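Techylectin-5A (Tachypleus tridentatus, PDB 1JC9) recognises acetyl-bearing substances on microbial and other cell surfaces as a calcium-binding, fibrinogen-related lectin of horseshoe crab innate immunity, agglutinating bacteria and human erythrocytes. Local coordinates at residues E203-C206 / A207-Y210; W214-D217 / R218-S222; L227-N230 / G231-S235; S235-D238 / G239-R243. All blocks are in the same frame, centred on the assembly; numbering follows the deposited sequence.

Contact 1. Residues E203-C206 / A207-Y210. With CA (calcium ion), chain C; NAG (2-acetamido-2-deoxy-beta-D-glucopyranose), chain B.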
# COMPACT_ATOMS: atom_id res chain seq x y z
N GLU A 203 -11.42 20.67 5.16
CA GLU A 203 -11.96 21.26 6.39
C GLU A 203 -12.29 20.15 7.39
O GLU A 203 -12.14 20.33 8.60
CB GLU A 203 -13.23 22.06 6.08
CG GLU A 203 -13.03 23.20 5.10
CD GLU A 203 -12.56 22.73 3.74
OE1 GLU A 203 -13.24 21.87 3.13
OE2 GLU A 203 -11.51 23.21 3.27
N THR A 204 -12.73 19.02 6.87
CA THR A 204 -13.09 17.89 7.72
C THR A 204 -11.90 16.97 7.99
O THR A 204 -10.78 17.24 7.56
CB THR A 204 -14.20 17.04 7.07
OG1 THR A 204 -13.71 16.46 5.85
CG2 THR A 204 -15.41 17.91 6.77
N HIS A 205 -12.17 15.89 8.71
CA HIS A 205 -11.17 14.90 9.08
C HIS A 205 -11.40 13.72 8.13
O HIS A 205 -12.19 12.82 8.40
CB HIS A 205 -11.41 14.45 10.53
CG HIS A 205 -10.22 13.80 11.17
ND1 HIS A 205 -9.38 12.94 10.49
CD2 HIS A 205 -9.76 13.85 12.44
CE1 HIS A 205 -8.46 12.49 11.32
NE2 HIS A 205 -8.66 13.02 12.51
N CYS A 206 -10.70 13.73 7.00
CA CYS A 206 -10.83 12.68 6.00
C CYS A 206 -10.70 11.26 6.56
O CYS A 206 -11.49 10.38 6.22
CB CYS A 206 -9.79 12.87 4.89
SG CYS A 206 -10.03 14.30 3.78
N ALA A 207 -9.69 11.04 7.40
CA ALA A 207 -9.44 9.72 7.97
C ALA A 207 -10.60 9.20 8.82
O ALA A 207 -10.89 8.00 8.81
CB ALA A 207 -8.16 9.74 8.80
N GLN A 208 -11.25 10.08 9.57
CA GLN A 208 -12.37 9.66 10.40
C GLN A 208 -13.61 9.38 9.56
O GLN A 208 -14.43 8.54 9.91
CB GLN A 208 -12.67 10.70 11.47
CG GLN A 208 -11.57 10.82 12.51
CD GLN A 208 -11.99 11.61 13.74
OE1 GLN A 208 -11.21 11.78 14.68
NE2 GLN A 208 -13.23 12.09 13.74
N THR A 209 -13.74 10.09 8.44
CA THR A 209 -14.88 9.91 7.56
C THR A 209 -14.72 8.67 6.68
O THR A 209 -15.65 7.88 6.54
CB THR A 209 -15.08 11.13 6.63
OG1 THR A 209 -15.22 12.32 7.41
CG2 THR A 209 -16.33 10.95 5.77
N TYR A 210 -13.53 8.50 6.11
CA TYR A 210 -13.27 7.38 5.22
C TYR A 210 -12.55 6.17 5.82
O TYR A 210 -12.18 5.23 5.11
CB TYR A 210 -12.59 7.92 3.96
CG TYR A 210 -13.50 8.93 3.30
CD1 TYR A 210 -14.74 8.53 2.77
CD2 TYR A 210 -13.20 10.29 3.30
CE1 TYR A 210 -15.64 9.46 2.27
CE2 TYR A 210 -14.10 11.22 2.79
CZ TYR A 210 -15.32 10.80 2.28
OH TYR A 210 -16.23 11.71 1.80
CA CA C . -8.66 18.13 7.71
C1 NAG B . -14.45 13.78 -4.57
C2 NAG B . -14.76 13.75 -3.00
C3 NAG B . -15.99 14.69 -2.72
C4 NAG B . -15.56 16.08 -3.12
C5 NAG B . -15.20 16.07 -4.65
C6 NAG B . -14.72 17.44 -5.13
C7 NAG B . -14.17 11.75 -1.77
C8 NAG B . -14.42 10.35 -1.31
N2 NAG B . -15.08 12.37 -2.60
O1 NAG B . -13.32 12.94 -4.96
O3 NAG B . -16.31 14.71 -1.33
O4 NAG B . -16.66 17.03 -2.88
O5 NAG B . -14.13 15.13 -4.98
O6 NAG B . -14.44 17.22 -6.55
O7 NAG B . -13.12 12.32 -1.37
O HOH W 1 -9.43 19.93 9.42
O HOH W 2 -15.01 14.32 5.88
O HOH W 3 -7.69 13.02 8.15
O HOH W 4 -6.85 19.53 7.42
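His-205 sits at the N-cap of the short helix 206-210, and its carbonyl oxygen receives Thr-209 N at 3.1 Å, with Gln-208 N adding a weaker bond to the same atom. One residue on, Cys-206 O takes Tyr-210 N at 2.8 Å in a nearly straight bond (167° at the hydrogen), so this single turn is pinned at two successive carbonyls. Ahead of it, Thr-204 O binds the calcium ion at 2.3 Å, in company with two waters and with Asp-198, Asp-200 and His-202; the metal loop thus runs directly into the helix. Among the side chains, His-205 has CG anti to the backbone N (chi1 -161°), which turns its ring alongside the first turn. There Gln-208 covers one face: its CG stands 3.4 Å from the centroid, almost on the normal, in a CH-pi contact, and its amide stacks with planes 19° apart. Ala-207 CB meets His-205 CE1 at 3.7 Å. A water joins Thr-204 OG1 to Thr-209 OG1. On the far end of the turn, Tyr-210 offers a ring face to the acetyl methyl of the bound sugar, CZ lying 3.7 Å from NAG C8. The helix is tied by the Cys-206–Cys-219 disulfide to the loop ahead of strand 231-232, while Tyr-210 meets the ring of His-220 edge-to-face and packs on Tyr-236 in the loop after that strand.

Contact 2. Residues W214-D217 / R218-S222. With NAG (2-acetamido-2-deoxy-beta-D-glucopyranose), chain B.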
# COMPACT_ATOMS: atom_id res chain seq x y z
N TRP A 214 -4.15 6.98 5.22
CA TRP A 214 -3.83 7.17 3.81
C TRP A 214 -3.32 8.59 3.58
O TRP A 214 -3.37 9.43 4.49
CB TRP A 214 -5.12 6.94 3.01
CG TRP A 214 -4.95 6.60 1.55
CD1 TRP A 214 -5.34 7.37 0.48
CD2 TRP A 214 -4.44 5.39 1.01
NE1 TRP A 214 -5.09 6.70 -0.69
CE2 TRP A 214 -4.54 5.48 -0.40
CE3 TRP A 214 -3.90 4.22 1.57
CZ2 TRP A 214 -4.12 4.46 -1.25
CZ3 TRP A 214 -3.48 3.20 0.72
CH2 TRP A 214 -3.59 3.33 -0.68
N TRP A 215 -2.82 8.85 2.38
CA TRP A 215 -2.34 10.18 2.02
C TRP A 215 -3.55 10.96 1.50
O TRP A 215 -3.61 11.33 0.33
CB TRP A 215 -1.26 10.07 0.93
CG TRP A 215 -0.03 9.32 1.37
CD1 TRP A 215 1.06 9.84 2.01
CD2 TRP A 215 0.22 7.91 1.24
NE1 TRP A 215 1.97 8.85 2.29
CE2 TRP A 215 1.47 7.65 1.83
CE3 TRP A 215 -0.51 6.85 0.69
CZ2 TRP A 215 2.03 6.37 1.88
CZ3 TRP A 215 0.04 5.57 0.74
CH2 TRP A 215 1.30 5.34 1.34
N TYR A 216 -4.51 11.18 2.38
CA TYR A 216 -5.74 11.88 2.04
C TYR A 216 -5.56 13.31 1.54
O TYR A 216 -4.71 14.06 2.03
CB TYR A 216 -6.69 11.89 3.24
CG TYR A 216 -7.27 10.53 3.57
CD1 TYR A 216 -8.11 9.88 2.66
CD2 TYR A 216 -7.02 9.91 4.79
CE1 TYR A 216 -8.69 8.65 2.96
CE2 TYR A 216 -7.60 8.68 5.11
CZ TYR A 216 -8.43 8.06 4.18
OH TYR A 216 -9.02 6.86 4.48
N ASP A 217 -6.40 13.68 0.57
CA ASP A 217 -6.40 15.01 -0.03
C ASP A 217 -7.68 15.73 0.38
O ASP A 217 -7.74 16.37 1.43
CB ASP A 217 -6.33 14.90 -1.55
CG ASP A 217 -6.28 16.25 -2.24
OD1 ASP A 217 -6.36 16.28 -3.49
OD2 ASP A 217 -6.17 17.28 -1.53
N ARG A 218 -8.72 15.59 -0.45
CA ARG A 218 -10.02 16.23 -0.20
C ARG A 218 -11.20 15.43 -0.77
O ARG A 218 -12.04 16.00 -1.46
CB ARG A 218 -10.07 17.60 -0.86
CG ARG A 218 -9.22 18.69 -0.24
CD ARG A 218 -9.09 19.83 -1.24
NE ARG A 218 -8.89 21.14 -0.62
CZ ARG A 218 -9.83 21.81 0.05
NH1 ARG A 218 -11.05 21.30 0.17
NH2 ARG A 218 -9.55 22.99 0.57
N CYS A 219 -11.32 14.13 -0.48
CA CYS A 219 -10.40 13.39 0.37
C CYS A 219 -9.62 12.31 -0.38
O CYS A 219 -8.42 12.12 -0.14
CB CYS A 219 -11.18 12.73 1.50
SG CYS A 219 -11.76 13.85 2.82
N HIS A 220 -10.29 11.59 -1.29
CA HIS A 220 -9.61 10.53 -2.03
C HIS A 220 -10.30 10.05 -3.29
O HIS A 220 -11.46 10.35 -3.55
CB HIS A 220 -9.42 9.31 -1.12
CG HIS A 220 -10.67 8.50 -0.94
ND1 HIS A 220 -11.22 7.74 -1.95
CD2 HIS A 220 -11.49 8.36 0.13
CE1 HIS A 220 -12.32 7.17 -1.52
NE2 HIS A 220 -12.51 7.53 -0.26
N GLU A 221 -9.54 9.27 -4.07
CA GLU A 221 -10.03 8.63 -5.28
C GLU A 221 -9.71 7.15 -5.09
O GLU A 221 -10.27 6.28 -5.77
CB GLU A 221 -9.35 9.19 -6.53
CG GLU A 221 -9.67 10.65 -6.79
CD GLU A 221 -9.56 11.03 -8.25
OE1 GLU A 221 -8.49 10.80 -8.86
OE2 GLU A 221 -10.55 11.57 -8.80
N SER A 222 -8.80 6.86 -4.17
CA SER A 222 -8.43 5.48 -3.82
C SER A 222 -8.38 5.43 -2.29
O SER A 222 -7.92 6.38 -1.65
CB SER A 222 -7.08 5.08 -4.43
OG SER A 222 -6.04 5.96 -4.08
C1 NAG B . -14.45 13.78 -4.57
C2 NAG B . -14.76 13.75 -3.00
C3 NAG B . -15.99 14.69 -2.72
C4 NAG B . -15.56 16.08 -3.12
C5 NAG B . -15.20 16.07 -4.65
C6 NAG B . -14.72 17.44 -5.13
C7 NAG B . -14.17 11.75 -1.77
C8 NAG B . -14.42 10.35 -1.31
N2 NAG B . -15.08 12.37 -2.60
O1 NAG B . -13.32 12.94 -4.96
O3 NAG B . -16.31 14.71 -1.33
O4 NAG B . -16.66 17.03 -2.88
O5 NAG B . -14.13 15.13 -4.98
O6 NAG B . -14.44 17.22 -6.55
O7 NAG B . -13.12 12.32 -1.37
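Asp-217 and Cys-219 meet through the backbone in the loop that forms one wall of the acetyl pocket of this fibrinogen C-terminal domain, where the peptide bond between Arg-218 and Cys-219 is cis. The hydrogen bond from Asp-217 N to Cys-219 O is short at 2.6 Å and fairly straight, 166° at the hydrogen, though the donor stands tilted from the carbonyl plane. It closes the bend around Arg-218, and the same oxygen lies at the edge of the Tyr-216 ring, in its plane. With the chain turned this way, two consecutive amides face the ligand: Cys-219 N and His-220 N both donate to NAG O7, the former at 2.7 Å. Two bonds therefore grip the acetyl carbonyl oxygen and fix its direction in the pocket.

Packing fills the rest. The Tyr-216 and His-220 side chains run side by side in the same direction, CE1 of the tyrosine 4.0 Å from CD2 of the histidine. Trp-214 CB covers one face of the phenol, whose hydroxyl bonds to Asn-223. His-220 has CG between its backbone N and carbonyl carbon (chi1 77°), which lays one ring face against the acetyl methyl; its NE2 is held by Ala-237 O, probably fixing the ring's rotation.

Asp-217 OD2 lies 3.6 Å from Arg-218 CG, so the carboxylate rests along the arginine's aliphatic part while the charged ends stay apart; the guanidinium has a long, weak ion pair with Glu-203. Over the imidazole, NAG C8 lies 3.6 Å from His-220 NE2, offset toward the rim of the ring.

Contact 3. Residues L227-N230 / G231-S235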
# COMPACT_ATOMS: atom_id res chain seq x y z
N LEU A 227 -12.55 0.40 5.10
CA LEU A 227 -13.31 -0.71 5.65
C LEU A 227 -13.46 -1.84 4.65
O LEU A 227 -13.59 -1.60 3.45
CB LEU A 227 -14.71 -0.25 6.09
CG LEU A 227 -14.81 0.89 7.11
CD1 LEU A 227 -16.26 1.14 7.46
CD2 LEU A 227 -14.02 0.55 8.36
N TYR A 228 -13.43 -3.07 5.14
CA TYR A 228 -13.58 -4.24 4.28
C TYR A 228 -15.08 -4.51 4.16
O TYR A 228 -15.62 -5.29 4.94
CB TYR A 228 -12.89 -5.46 4.89
CG TYR A 228 -12.72 -6.58 3.90
CD1 TYR A 228 -11.62 -6.60 3.03
CD2 TYR A 228 -13.67 -7.59 3.78
CE1 TYR A 228 -11.48 -7.60 2.07
CE2 TYR A 228 -13.54 -8.60 2.82
CZ TYR A 228 -12.45 -8.59 1.96
OH TYR A 228 -12.32 -9.55 1.00
N LEU A 229 -15.74 -3.87 3.20
CA LEU A 229 -17.18 -4.04 3.02
C LEU A 229 -17.55 -5.12 2.01
O LEU A 229 -18.73 -5.41 1.80
CB LEU A 229 -17.80 -2.70 2.63
CG LEU A 229 -17.54 -1.61 3.68
CD1 LEU A 229 -18.10 -0.29 3.20
CD2 LEU A 229 -18.15 -2.02 5.02
N ASN A 230 -16.54 -5.69 1.36
CA ASN A 230 -16.74 -6.79 0.42
C ASN A 230 -17.83 -6.61 -0.63
O ASN A 230 -18.90 -7.21 -0.52
CB ASN A 230 -16.98 -8.07 1.22
CG ASN A 230 -17.00 -9.31 0.36
OD1 ASN A 230 -16.29 -9.39 -0.65
ND2 ASN A 230 -17.80 -10.30 0.75
N GLY A 231 -17.56 -5.81 -1.65
CA GLY A 231 -18.54 -5.61 -2.71
C GLY A 231 -19.28 -4.28 -2.66
O GLY A 231 -18.80 -3.31 -2.06
N GLU A 232 -20.45 -4.25 -3.28
CA GLU A 232 -21.28 -3.06 -3.32
C GLU A 232 -21.74 -2.65 -1.93
O GLU A 232 -21.98 -3.50 -1.07
CB GLU A 232 -22.51 -3.30 -4.21
CG GLU A 232 -22.20 -3.61 -5.66
CD GLU A 232 -22.07 -5.09 -5.94
OE1 GLU A 232 -21.36 -5.80 -5.19
OE2 GLU A 232 -22.67 -5.56 -6.93
N HIS A 233 -21.84 -1.34 -1.69
CA HIS A 233 -22.28 -0.83 -0.40
C HIS A 233 -22.91 0.55 -0.55
O HIS A 233 -22.47 1.37 -1.36
CB HIS A 233 -21.11 -0.81 0.60
CG HIS A 233 -20.00 0.11 0.21
ND1 HIS A 233 -20.00 1.46 0.51
CD2 HIS A 233 -18.84 -0.12 -0.47
CE1 HIS A 233 -18.90 2.01 0.03
NE2 HIS A 233 -18.18 1.08 -0.56
N ASN A 234 -23.95 0.79 0.24
CA ASN A 234 -24.66 2.06 0.20
C ASN A 234 -23.91 3.22 0.81
O ASN A 234 -24.05 4.35 0.36
CB ASN A 234 -26.03 1.91 0.87
CG ASN A 234 -27.01 1.12 0.02
OD1 ASN A 234 -28.05 0.69 0.51
ND2 ASN A 234 -26.67 0.93 -1.25
N SER A 235 -23.12 2.95 1.84
CA SER A 235 -22.34 4.01 2.48
C SER A 235 -21.46 4.64 1.41
O SER A 235 -21.14 4.01 0.40
CB SER A 235 -21.48 3.45 3.62
OG SER A 235 -20.65 2.39 3.17
O HOH W 5 -21.24 -4.20 1.98
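Across a bend with no direct hydrogen bond between its two arms, a leucine methyl sits squarely over an imidazole: Leu-229 CD1 is 3.6 Å from the centroid of the His-233 ring, 13° off its normal. This CH-pi contact belongs to the turn of the fibrinogen C-terminal domain that leads into the short strand 231-232. The two side chains cross at about a right angle. Leu-229 reaches the ring through its CD1 branch, which also lies 3.7 Å from Ser-235 OG, so one methyl touches both ring and hydroxyl. His-233 keeps CG between its backbone N and carbonyl carbon (chi1 63°), presenting that face to the leucine.

The imidazole is also held at its nitrogens. ND1 donates to Ser-235 OG, which has Asp-238 as a further partner, at 2.9 Å, with the hydroxyl well out of the ring plane, while NE2 is hydrogen-bonded to Glu-241. That carboxylate would be expected to stabilise a protonated imidazole.

At the bend itself, Gly-231 has a positive phi of 104°, and a CB at its position would run into Asn-230 O. Its backbone pairs with Ser-251 on strand 250-261, placing the turn at an edge of the antiparallel sheet. Between the arms stands a water, 2.8 Å from Leu-229 O and 3.2 Å from Glu-232 O.

Contact 4. Residues S235-D238 / G239-R243. With NAG (2-acetamido-2-deoxy-beta-D-glucopyranose), chain B.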
# COMPACT_ATOMS: atom_id res chain seq x y z
N SER A 235 -23.12 2.95 1.84
CA SER A 235 -22.34 4.01 2.48
C SER A 235 -21.46 4.64 1.41
O SER A 235 -21.14 4.01 0.40
CB SER A 235 -21.48 3.45 3.62
OG SER A 235 -20.65 2.39 3.17
N TYR A 236 -21.06 5.89 1.64
CA TYR A 236 -20.26 6.61 0.66
C TYR A 236 -18.73 6.52 0.78
O TYR A 236 -18.15 7.00 1.75
CB TYR A 236 -20.67 8.08 0.64
CG TYR A 236 -19.90 8.93 -0.34
CD1 TYR A 236 -20.04 8.75 -1.72
CD2 TYR A 236 -19.01 9.91 0.10
CE1 TYR A 236 -19.32 9.52 -2.63
CE2 TYR A 236 -18.29 10.69 -0.80
CZ TYR A 236 -18.44 10.49 -2.17
OH TYR A 236 -17.73 11.26 -3.06
N ALA A 237 -18.12 5.90 -0.22
CA ALA A 237 -16.67 5.79 -0.34
C ALA A 237 -15.84 5.41 0.89
O ALA A 237 -14.67 5.76 0.96
CB ALA A 237 -16.13 7.09 -0.93
N ASP A 238 -16.42 4.68 1.84
CA ASP A 238 -15.65 4.32 3.02
C ASP A 238 -15.10 2.91 3.03
O ASP A 238 -14.60 2.44 4.05
CB ASP A 238 -16.48 4.60 4.29
CG ASP A 238 -17.83 3.91 4.27
OD1 ASP A 238 -18.27 3.45 3.20
OD2 ASP A 238 -18.46 3.84 5.35
N GLY A 239 -15.17 2.23 1.89
CA GLY A 239 -14.63 0.89 1.77
C GLY A 239 -13.34 0.93 0.97
O GLY A 239 -12.78 2.02 0.78
N ILE A 240 -12.86 -0.22 0.50
CA ILE A 240 -11.62 -0.32 -0.30
C ILE A 240 -11.95 0.15 -1.72
O ILE A 240 -12.21 -0.67 -2.60
CB ILE A 240 -11.12 -1.79 -0.39
CG1 ILE A 240 -11.07 -2.43 1.01
CG2 ILE A 240 -9.74 -1.84 -1.05
CD1 ILE A 240 -10.27 -1.67 2.00
N GLU A 241 -11.90 1.45 -1.95
CA GLU A 241 -12.25 2.02 -3.25
C GLU A 241 -11.11 2.35 -4.21
O GLU A 241 -10.00 2.72 -3.81
CB GLU A 241 -13.06 3.31 -3.05
CG GLU A 241 -14.06 3.32 -1.90
CD GLU A 241 -15.29 2.46 -2.16
OE1 GLU A 241 -15.76 2.43 -3.32
OE2 GLU A 241 -15.79 1.83 -1.20
N TRP A 242 -11.42 2.24 -5.50
CA TRP A 242 -10.50 2.61 -6.56
C TRP A 242 -11.48 3.22 -7.56
O TRP A 242 -12.00 2.54 -8.45
CB TRP A 242 -9.76 1.41 -7.15
CG TRP A 242 -8.67 1.84 -8.09
CD1 TRP A 242 -8.78 2.08 -9.43
CD2 TRP A 242 -7.31 2.14 -7.75
NE1 TRP A 242 -7.58 2.51 -9.95
CE2 TRP A 242 -6.66 2.56 -8.93
CE3 TRP A 242 -6.57 2.10 -6.55
CZ2 TRP A 242 -5.30 2.94 -8.96
CZ3 TRP A 242 -5.23 2.48 -6.58
CH2 TRP A 242 -4.61 2.89 -7.77
N ARG A 243 -11.74 4.50 -7.37
CA ARG A 243 -12.69 5.25 -8.17
C ARG A 243 -12.73 5.03 -9.67
O ARG A 243 -13.80 4.79 -10.23
CB ARG A 243 -12.52 6.75 -7.90
CG ARG A 243 -13.55 7.61 -8.60
CD ARG A 243 -13.24 9.08 -8.44
NE ARG A 243 -14.21 9.91 -9.12
CZ ARG A 243 -14.25 11.24 -9.04
NH1 ARG A 243 -13.35 11.89 -8.30
NH2 ARG A 243 -15.18 11.92 -9.70
C1 NAG B . -14.45 13.78 -4.57
C2 NAG B . -14.76 13.75 -3.00
C3 NAG B . -15.99 14.69 -2.72
C4 NAG B . -15.56 16.08 -3.12
C5 NAG B . -15.20 16.07 -4.65
C6 NAG B . -14.72 17.44 -5.13
C7 NAG B . -14.17 11.75 -1.77
C8 NAG B . -14.42 10.35 -1.31
N2 NAG B . -15.08 12.37 -2.60
O1 NAG B . -13.32 12.94 -4.96
O3 NAG B . -16.31 14.71 -1.33
O4 NAG B . -16.66 17.03 -2.88
O5 NAG B . -14.13 15.13 -4.98
O6 NAG B . -14.44 17.22 -6.55
O7 NAG B . -13.12 12.32 -1.37
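The acetyl-sugar pocket takes part of its wall from the loop between strand 231-232 and helix 243-246, in which Ala-237 and Glu-241 pack across a tight bend. Glu-241 folds back, its chain bent at chi2 (-72°), and brings CG to 3.8 Å from Ala-237 O. The carboxylate accepts a weak bond from Gly-239 N through OE2, whose second partner is His-233, while OE1 is bonded to Tyr-250 N. On the other arm Ser-235 OG donates to Asp-238 OD1 at 2.6 Å, meeting the syn lone pair of that oxygen, on the side of the other carboxylate oxygen, and so ties off the turn around Tyr-236 and Ala-237.

Both of those residues meet the ligand. Tyr-236, its CG anti to the backbone N (chi1 180°), carries its hydroxyl to the acetamide, where NAG N2 donates to OH at 2.9 Å. Ala-237 CB approaches NAG C8 to 3.7 Å and lies over one face of the Tyr-236 ring. The backbone of Ile-240 bonds to Leu-252 of strand 250-261, Trp-242 packs against strand 152-162, and the two pocket residues touch Tyr-210 of helix 206-210.

Contacts 1 to 4 follow in series along the last part of one fibrinogen C-terminal domain, contacts 3 and 4 sharing Ser-235. Contacts 1, 2 and 4, with centres about 9 to 13 Å apart, all touch the bound sugar. The Cys-206–Cys-219 disulfide joins contacts 1 and 2; the salt bridge between Glu-221 and Arg-243 joins contacts 2 and 4. Contact 3 lies away from the sugar, about 17 Å from contact 2 and 18 Å from contact 1 between centres, yet only 7 Å from contact 4. The calcium loop, helix 206-210 and the pocket loops are thus cross-tied, and contacts 3 and 4 join them to strand 250-261 of the sheet.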